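Local coordinates for protein lysozyme (Penaeus vannamei, PDB 6UKC) that probably hydrolyses the beta-1,4 linkages between N-acetylmuramic acid and N-acetylglucosamine in peptidoglycan, and those of chitodextrins, as a C-type lysozyme of glycoside hydrolase family 22, at residues Trp30-Glu35 with Arg124-Tyr129; Thr53-Phe58 with Ile77-Leu82. All coordinates share one frame; numbering follows the deposited sequence.

Interaction 1 of 2, residues Trp30-Glu35 with Arg124-Tyr129; sequences WVCIAE and RDLDQY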
loop_
_atom_site.group_PDB
_atom_site.type_symbol
_atom_site.label_atom_id
_atom_site.label_comp_id
_atom_site.label_asym_id
_atom_site.label_seq_id
_atom_site.Cartn_x
_atom_site.Cartn_y
_atom_site.Cartn_z
ATOM N N TRP A 30 -2.139 5.726 3.954
ATOM C CA TRP A 30 -1.244 5.070 2.961
ATOM C C TRP A 30 0.217 5.308 3.381
ATOM O O TRP A 30 1.035 4.349 3.304
ATOM C CB TRP A 30 -1.542 5.504 1.510
ATOM C CG TRP A 30 -2.831 4.989 0.941
ATOM C CD1 TRP A 30 -3.786 5.738 0.311
ATOM C CD2 TRP A 30 -3.299 3.619 0.885
ATOM N NE1 TRP A 30 -4.826 4.945 -0.104
ATOM C CE2 TRP A 30 -4.561 3.640 0.235
ATOM C CE3 TRP A 30 -2.798 2.384 1.324
ATOM C CZ2 TRP A 30 -5.315 2.488 0.020
ATOM C CZ3 TRP A 30 -3.553 1.246 1.130
ATOM C CH2 TRP A 30 -4.786 1.296 0.473
ATOM N N VAL A 31 0.553 6.512 3.847
ATOM C CA VAL A 31 1.947 6.818 4.301
ATOM C C VAL A 31 2.362 5.824 5.408
ATOM O O VAL A 31 3.493 5.212 5.338
ATOM C CB VAL A 31 2.050 8.280 4.767
ATOM C CG1 VAL A 31 3.357 8.568 5.482
ATOM C CG2 VAL A 31 1.848 9.253 3.604
ATOM N N CYS A 32 1.508 5.668 6.419
ATOM C CA CYS A 32 1.782 4.791 7.584
ATOM C C CYS A 32 2.004 3.351 7.085
ATOM O O CYS A 32 3.031 2.705 7.522
ATOM C CB CYS A 32 0.661 4.839 8.610
ATOM S SG CYS A 32 1.118 3.992 10.141
ATOM N N ILE A 33 1.083 2.863 6.237
ATOM C CA ILE A 33 1.133 1.473 5.700
ATOM C C ILE A 33 2.432 1.305 4.914
ATOM O O ILE A 33 3.136 0.306 5.208
ATOM C CB ILE A 33 -0.118 1.105 4.888
ATOM C CG1 ILE A 33 -1.327 0.996 5.819
ATOM C CG2 ILE A 33 0.101 -0.185 4.100
ATOM C CD1 ILE A 33 -2.649 1.041 5.095
ATOM N N ALA A 34 2.762 2.250 4.011
ATOM C CA ALA A 34 4.004 2.194 3.197
ATOM C C ALA A 34 5.242 2.186 4.099
ATOM O O ALA A 34 6.208 1.440 3.787
ATOM C CB ALA A 34 4.086 3.351 2.232
ATOM N N GLU A 35 5.282 3.063 5.111
ATOM C CA GLU A 35 6.469 3.117 5.996
ATOM C C GLU A 35 6.748 1.691 6.485
ATOM O O GLU A 35 7.874 1.181 6.270
ATOM C CB GLU A 35 6.301 4.063 7.184
ATOM C CG GLU A 35 7.637 4.325 7.857
ATOM C CD GLU A 35 7.639 5.145 9.127
ATOM O OE1 GLU A 35 8.438 4.806 9.976
ATOM O OE2 GLU A 35 6.871 6.129 9.248
ATOM N N ARG A 124 -4.140 4.603 15.909
ATOM C CA ARG A 124 -3.128 5.639 16.178
ATOM C C ARG A 124 -3.692 6.989 15.767
ATOM O O ARG A 124 -4.646 7.088 14.972
ATOM C CB ARG A 124 -1.825 5.358 15.428
ATOM C CG ARG A 124 -1.159 4.043 15.816
ATOM C CD ARG A 124 -0.497 4.136 17.178
ATOM N NE ARG A 124 0.021 2.878 17.707
ATOM C CZ ARG A 124 -0.607 2.099 18.611
ATOM N NH1 ARG A 124 -0.034 0.993 19.058
ATOM N NH2 ARG A 124 -1.815 2.397 19.055
ATOM N N ASP A 125 -3.092 8.012 16.322
ATOM C CA ASP A 125 -3.274 9.416 15.917
ATOM C C ASP A 125 -2.371 9.666 14.705
ATOM O O ASP A 125 -1.167 9.980 14.873
ATOM C CB ASP A 125 -2.949 10.248 17.140
ATOM C CG ASP A 125 -3.147 11.706 16.888
ATOM O OD1 ASP A 125 -3.453 12.060 15.704
ATOM O OD2 ASP A 125 -3.014 12.444 17.867
ATOM N N LEU A 126 -2.898 9.468 13.510
ATOM C CA LEU A 126 -2.063 9.536 12.295
ATOM C C LEU A 126 -1.965 10.997 11.867
ATOM O O LEU A 126 -1.226 11.251 10.928
ATOM C CB LEU A 126 -2.653 8.643 11.198
ATOM C CG LEU A 126 -2.716 7.161 11.539
ATOM C CD1 LEU A 126 -3.414 6.366 10.452
ATOM C CD2 LEU A 126 -1.334 6.588 11.789
ATOM N N ASP A 127 -2.695 11.903 12.535
ATOM C CA ASP A 127 -2.502 13.367 12.372
ATOM C C ASP A 127 -1.214 13.774 13.093
ATOM O O ASP A 127 -0.370 14.434 12.453
ATOM C CB ASP A 127 -3.773 14.117 12.743
ATOM C CG ASP A 127 -4.825 13.939 11.661
ATOM O OD1 ASP A 127 -4.506 14.191 10.471
ATOM O OD2 ASP A 127 -5.921 13.485 11.997
ATOM N N GLN A 128 -1.005 13.311 14.325
ATOM C CA GLN A 128 0.317 13.446 15.000
ATOM C C GLN A 128 1.424 12.835 14.117
ATOM O O GLN A 128 2.426 13.532 13.835
ATOM C CB GLN A 128 0.303 12.799 16.384
ATOM C CG GLN A 128 1.628 13.004 17.105
ATOM C CD GLN A 128 1.976 14.451 17.395
ATOM O OE1 GLN A 128 1.137 15.308 17.637
ATOM N NE2 GLN A 128 3.258 14.726 17.460
ATOM N N TYR A 129 1.248 11.589 13.680
ATOM C CA TYR A 129 2.230 10.842 12.846
ATOM C C TYR A 129 2.622 11.679 11.613
ATOM O O TYR A 129 3.842 11.729 11.272
ATOM C CB TYR A 129 1.662 9.452 12.517
ATOM C CG TYR A 129 2.387 8.709 11.434
ATOM C CD1 TYR A 129 3.533 7.980 11.717
ATOM C CD2 TYR A 129 1.927 8.726 10.124
ATOM C CE1 TYR A 129 4.218 7.292 10.724
ATOM C CE2 TYR A 129 2.614 8.055 9.117
ATOM C CZ TYR A 129 3.764 7.344 9.418
ATOM O OH TYR A 129 4.454 6.679 8.454
#
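Val-31 meets the outer end of Tyr-129 obliquely, its CG1 lying 3.7 Å from the ring carbon CE2 of Tyr-129. One residue on, Cys-32 supplies the sulfur-aromatic contact: with SG anti to the backbone N (chi1 -171°), the sulfur sits over a face of the Tyr-129 ring, 4.5 Å from its centroid and 16° off the normal. The same SG packs against Leu-126, with CD2 at 3.9 Å, while Cys-32 CA lies 3.4 Å from the phenol OH of Tyr-129. A turn further along the helix, the extended chain of Glu-35 places OE2 at the edge of the Tyr-129 ring, near its plane. There OE2 accepts a hydrogen bond of 2.6 Å from Tyr-129 OH, met on the anti side of the carboxylate and 23° out of its plane. The bond fixes the phenol oxygen on helix 24-38. On the partner segment, Asp-125 is the N-cap of helix 126-134. The pairing lays that C-terminal helix against helix 24-38 in the alpha-helical part of the lysozyme fold, beside the Cys-32–Cys-121 disulfide; Val-31 also touches Lys-9 and Ala-13 of helix 9-20, and Lys-9 makes a cation-pi contact with Tyr-129.

Interaction 2 of 2, residues Thr53-Phe58 with Ile77-Leu82; sequences TDYGIF and IPCSDL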
loop_
_atom_site.group_PDB
_atom_site.type_symbol
_atom_site.label_atom_id
_atom_site.label_comp_id
_atom_site.label_asym_id
_atom_site.label_seq_id
_atom_site.Cartn_x
_atom_site.Cartn_y
_atom_site.Cartn_z
ATOM N N THR A 53 4.517 -14.196 -3.121
ATOM C CA THR A 53 5.479 -13.071 -3.108
ATOM C C THR A 53 4.695 -11.801 -2.794
ATOM O O THR A 53 3.558 -11.659 -3.317
ATOM C CB THR A 53 6.257 -12.978 -4.429
ATOM O OG1 THR A 53 7.000 -14.196 -4.530
ATOM C CG2 THR A 53 7.190 -11.787 -4.505
ATOM N N ASP A 54 5.284 -10.938 -1.965
ATOM C CA ASP A 54 4.746 -9.580 -1.682
ATOM C C ASP A 54 5.534 -8.584 -2.547
ATOM O O ASP A 54 6.792 -8.707 -2.588
ATOM C CB ASP A 54 4.809 -9.347 -0.173
ATOM C CG ASP A 54 3.963 -10.331 0.618
ATOM O OD1 ASP A 54 2.834 -10.616 0.158
ATOM O OD2 ASP A 54 4.436 -10.820 1.670
ATOM N N TYR A 55 4.845 -7.650 -3.219
ATOM C CA TYR A 55 5.456 -6.748 -4.228
ATOM C C TYR A 55 5.252 -5.260 -3.903
ATOM O O TYR A 55 4.122 -4.800 -3.626
ATOM C CB TYR A 55 4.866 -7.027 -5.615
ATOM C CG TYR A 55 5.220 -8.358 -6.231
ATOM C CD1 TYR A 55 4.462 -9.498 -5.977
ATOM C CD2 TYR A 55 6.312 -8.475 -7.082
ATOM C CE1 TYR A 55 4.769 -10.714 -6.574
ATOM C CE2 TYR A 55 6.641 -9.685 -7.677
ATOM C CZ TYR A 55 5.848 -10.798 -7.446
ATOM O OH TYR A 55 6.183 -11.987 -8.019
ATOM N N GLY A 56 6.340 -4.499 -4.024
ATOM C CA GLY A 56 6.334 -3.025 -4.062
ATOM C C GLY A 56 6.141 -2.378 -2.700
ATOM O O GLY A 56 6.214 -3.062 -1.681
ATOM N N ILE A 57 5.864 -1.080 -2.728
ATOM C CA ILE A 57 5.720 -0.159 -1.568
ATOM C C ILE A 57 4.558 -0.600 -0.656
ATOM O O ILE A 57 4.629 -0.256 0.566
ATOM C CB ILE A 57 5.543 1.280 -2.091
ATOM C CG1 ILE A 57 5.720 2.314 -0.977
ATOM C CG2 ILE A 57 4.210 1.455 -2.822
ATOM C CD1 ILE A 57 6.103 3.666 -1.482
ATOM N N PHE A 58 3.552 -1.328 -1.186
ATOM C CA PHE A 58 2.353 -1.795 -0.421
ATOM C C PHE A 58 2.392 -3.318 -0.239
ATOM O O PHE A 58 1.394 -3.879 0.288
ATOM C CB PHE A 58 1.043 -1.331 -1.071
ATOM C CG PHE A 58 0.832 0.166 -1.094
ATOM C CD1 PHE A 58 0.962 0.926 0.059
ATOM C CD2 PHE A 58 0.414 0.812 -2.237
ATOM C CE1 PHE A 58 0.730 2.289 0.061
ATOM C CE2 PHE A 58 0.179 2.183 -2.240
ATOM C CZ PHE A 58 0.350 2.923 -1.093
ATOM N N ILE A 77 -3.516 -7.338 -13.081
ATOM C CA ILE A 77 -2.227 -6.647 -13.325
ATOM C C ILE A 77 -1.097 -7.648 -13.081
ATOM O O ILE A 77 -1.183 -8.471 -12.153
ATOM C CB ILE A 77 -2.156 -5.379 -12.441
ATOM C CG1 ILE A 77 -1.145 -4.366 -12.967
ATOM C CG2 ILE A 77 -1.885 -5.712 -10.978
ATOM C CD1 ILE A 77 -1.648 -3.573 -14.130
ATOM N N PRO A 78 -0.046 -7.632 -13.946
ATOM C CA PRO A 78 1.230 -8.257 -13.616
ATOM C C PRO A 78 1.853 -7.611 -12.355
ATOM O O PRO A 78 1.931 -6.361 -12.267
ATOM C CB PRO A 78 2.143 -8.038 -14.842
ATOM C CG PRO A 78 1.434 -7.030 -15.724
ATOM C CD PRO A 78 0.004 -6.916 -15.231
ATOM N N CYS A 79 2.321 -8.458 -11.430
ATOM C CA CYS A 79 2.879 -8.041 -10.120
ATOM C C CYS A 79 4.025 -7.048 -10.337
ATOM O O CYS A 79 4.106 -6.104 -9.551
ATOM C CB CYS A 79 3.315 -9.245 -9.292
ATOM S SG CYS A 79 1.953 -10.362 -8.857
ATOM N N SER A 80 4.813 -7.198 -11.405
ATOM C CA SER A 80 5.929 -6.273 -11.779
ATOM C C SER A 80 5.408 -4.829 -11.830
ATOM O O SER A 80 6.157 -3.914 -11.390
ATOM C CB SER A 80 6.608 -6.658 -13.087
ATOM O OG SER A 80 5.661 -6.723 -14.145
ATOM N N ASP A 81 4.151 -4.636 -12.251
ATOM C CA ASP A 81 3.557 -3.279 -12.384
ATOM C C ASP A 81 3.416 -2.622 -11.001
ATOM O O ASP A 81 3.302 -1.384 -10.934
ATOM C CB ASP A 81 2.230 -3.334 -13.144
ATOM C CG ASP A 81 2.378 -3.449 -14.660
ATOM O OD1 ASP A 81 3.439 -3.115 -15.174
ATOM O OD2 ASP A 81 1.427 -3.882 -15.304
ATOM N N LEU A 82 3.405 -3.419 -9.936
ATOM C CA LEU A 82 3.298 -2.944 -8.532
ATOM C C LEU A 82 4.695 -2.708 -7.962
ATOM O O LEU A 82 4.769 -2.304 -6.787
ATOM C CB LEU A 82 2.527 -3.987 -7.722
ATOM C CG LEU A 82 1.154 -4.329 -8.292
ATOM C CD1 LEU A 82 0.351 -5.132 -7.283
ATOM C CD2 LEU A 82 0.398 -3.066 -8.721
HETATM O O HOH W 1 2.885 -2.294 -4.198
#
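In the beta domain of the C-type lysozyme fold, the middle strand of the small antiparallel sheet, residues 53-55, and the turn that follows it pack against a 3-10 turn, residues 79-82, in the long disulfide-bearing loop that leads to helix 88-105. Tyr-55 and Cys-79 carry most of the contact. Cys-79 CB sits almost squarely over the Tyr-55 ring in a CH-pi contact, 3.3 Å from the centroid and 9° off its normal. Cys-79 SG, placed beside its own backbone N (chi1 -63°) and disulfide-bonded to Cys-66, reaches the ring more obliquely, 4.2 Å from the Tyr-55 centroid. The ring thus has Cys-79 CB over the centre of one face and Thr-53 CG2, from the same strand as Tyr-55, toward the rim of the other, 3.3 Å above the plane. At the base of the Tyr-55 side chain, CB lies 4.4 Å from Leu-82 CB, and the backbones close in. Gly-56, at positive phi, brings its CA within 3.2 Å of Leu-82 O in a CA-H...O contact with an angle of 151° at the hydrogen. A water completes the join, donating to Tyr-55 O at 2.9 Å and to Leu-82 O, while accepting from Phe-58 N at 3.2 Å.

In the fold
Both segments of interaction 2 fall between the two segments of interaction 1 along the chain, and the two centres lie about 21 Å apart, with the middle of the molecule between them. Interaction 1 joins helix 24-38 to helix 126-134 in the alpha-helical part; interaction 2 fastens the three-stranded sheet to the loop ahead of helix 88-105. Helix 24-38 bridges them, since it also meets the turn after strand 53-55: Ala-34 CB packs 3.7 Å from Ile-57 CG1, and Trp-30 CE3 is 3.7 Å from Phe-58 CE1. The helical and sheet parts therefore meet around this helix; in C-type lysozymes the substrate cleft runs between these two parts.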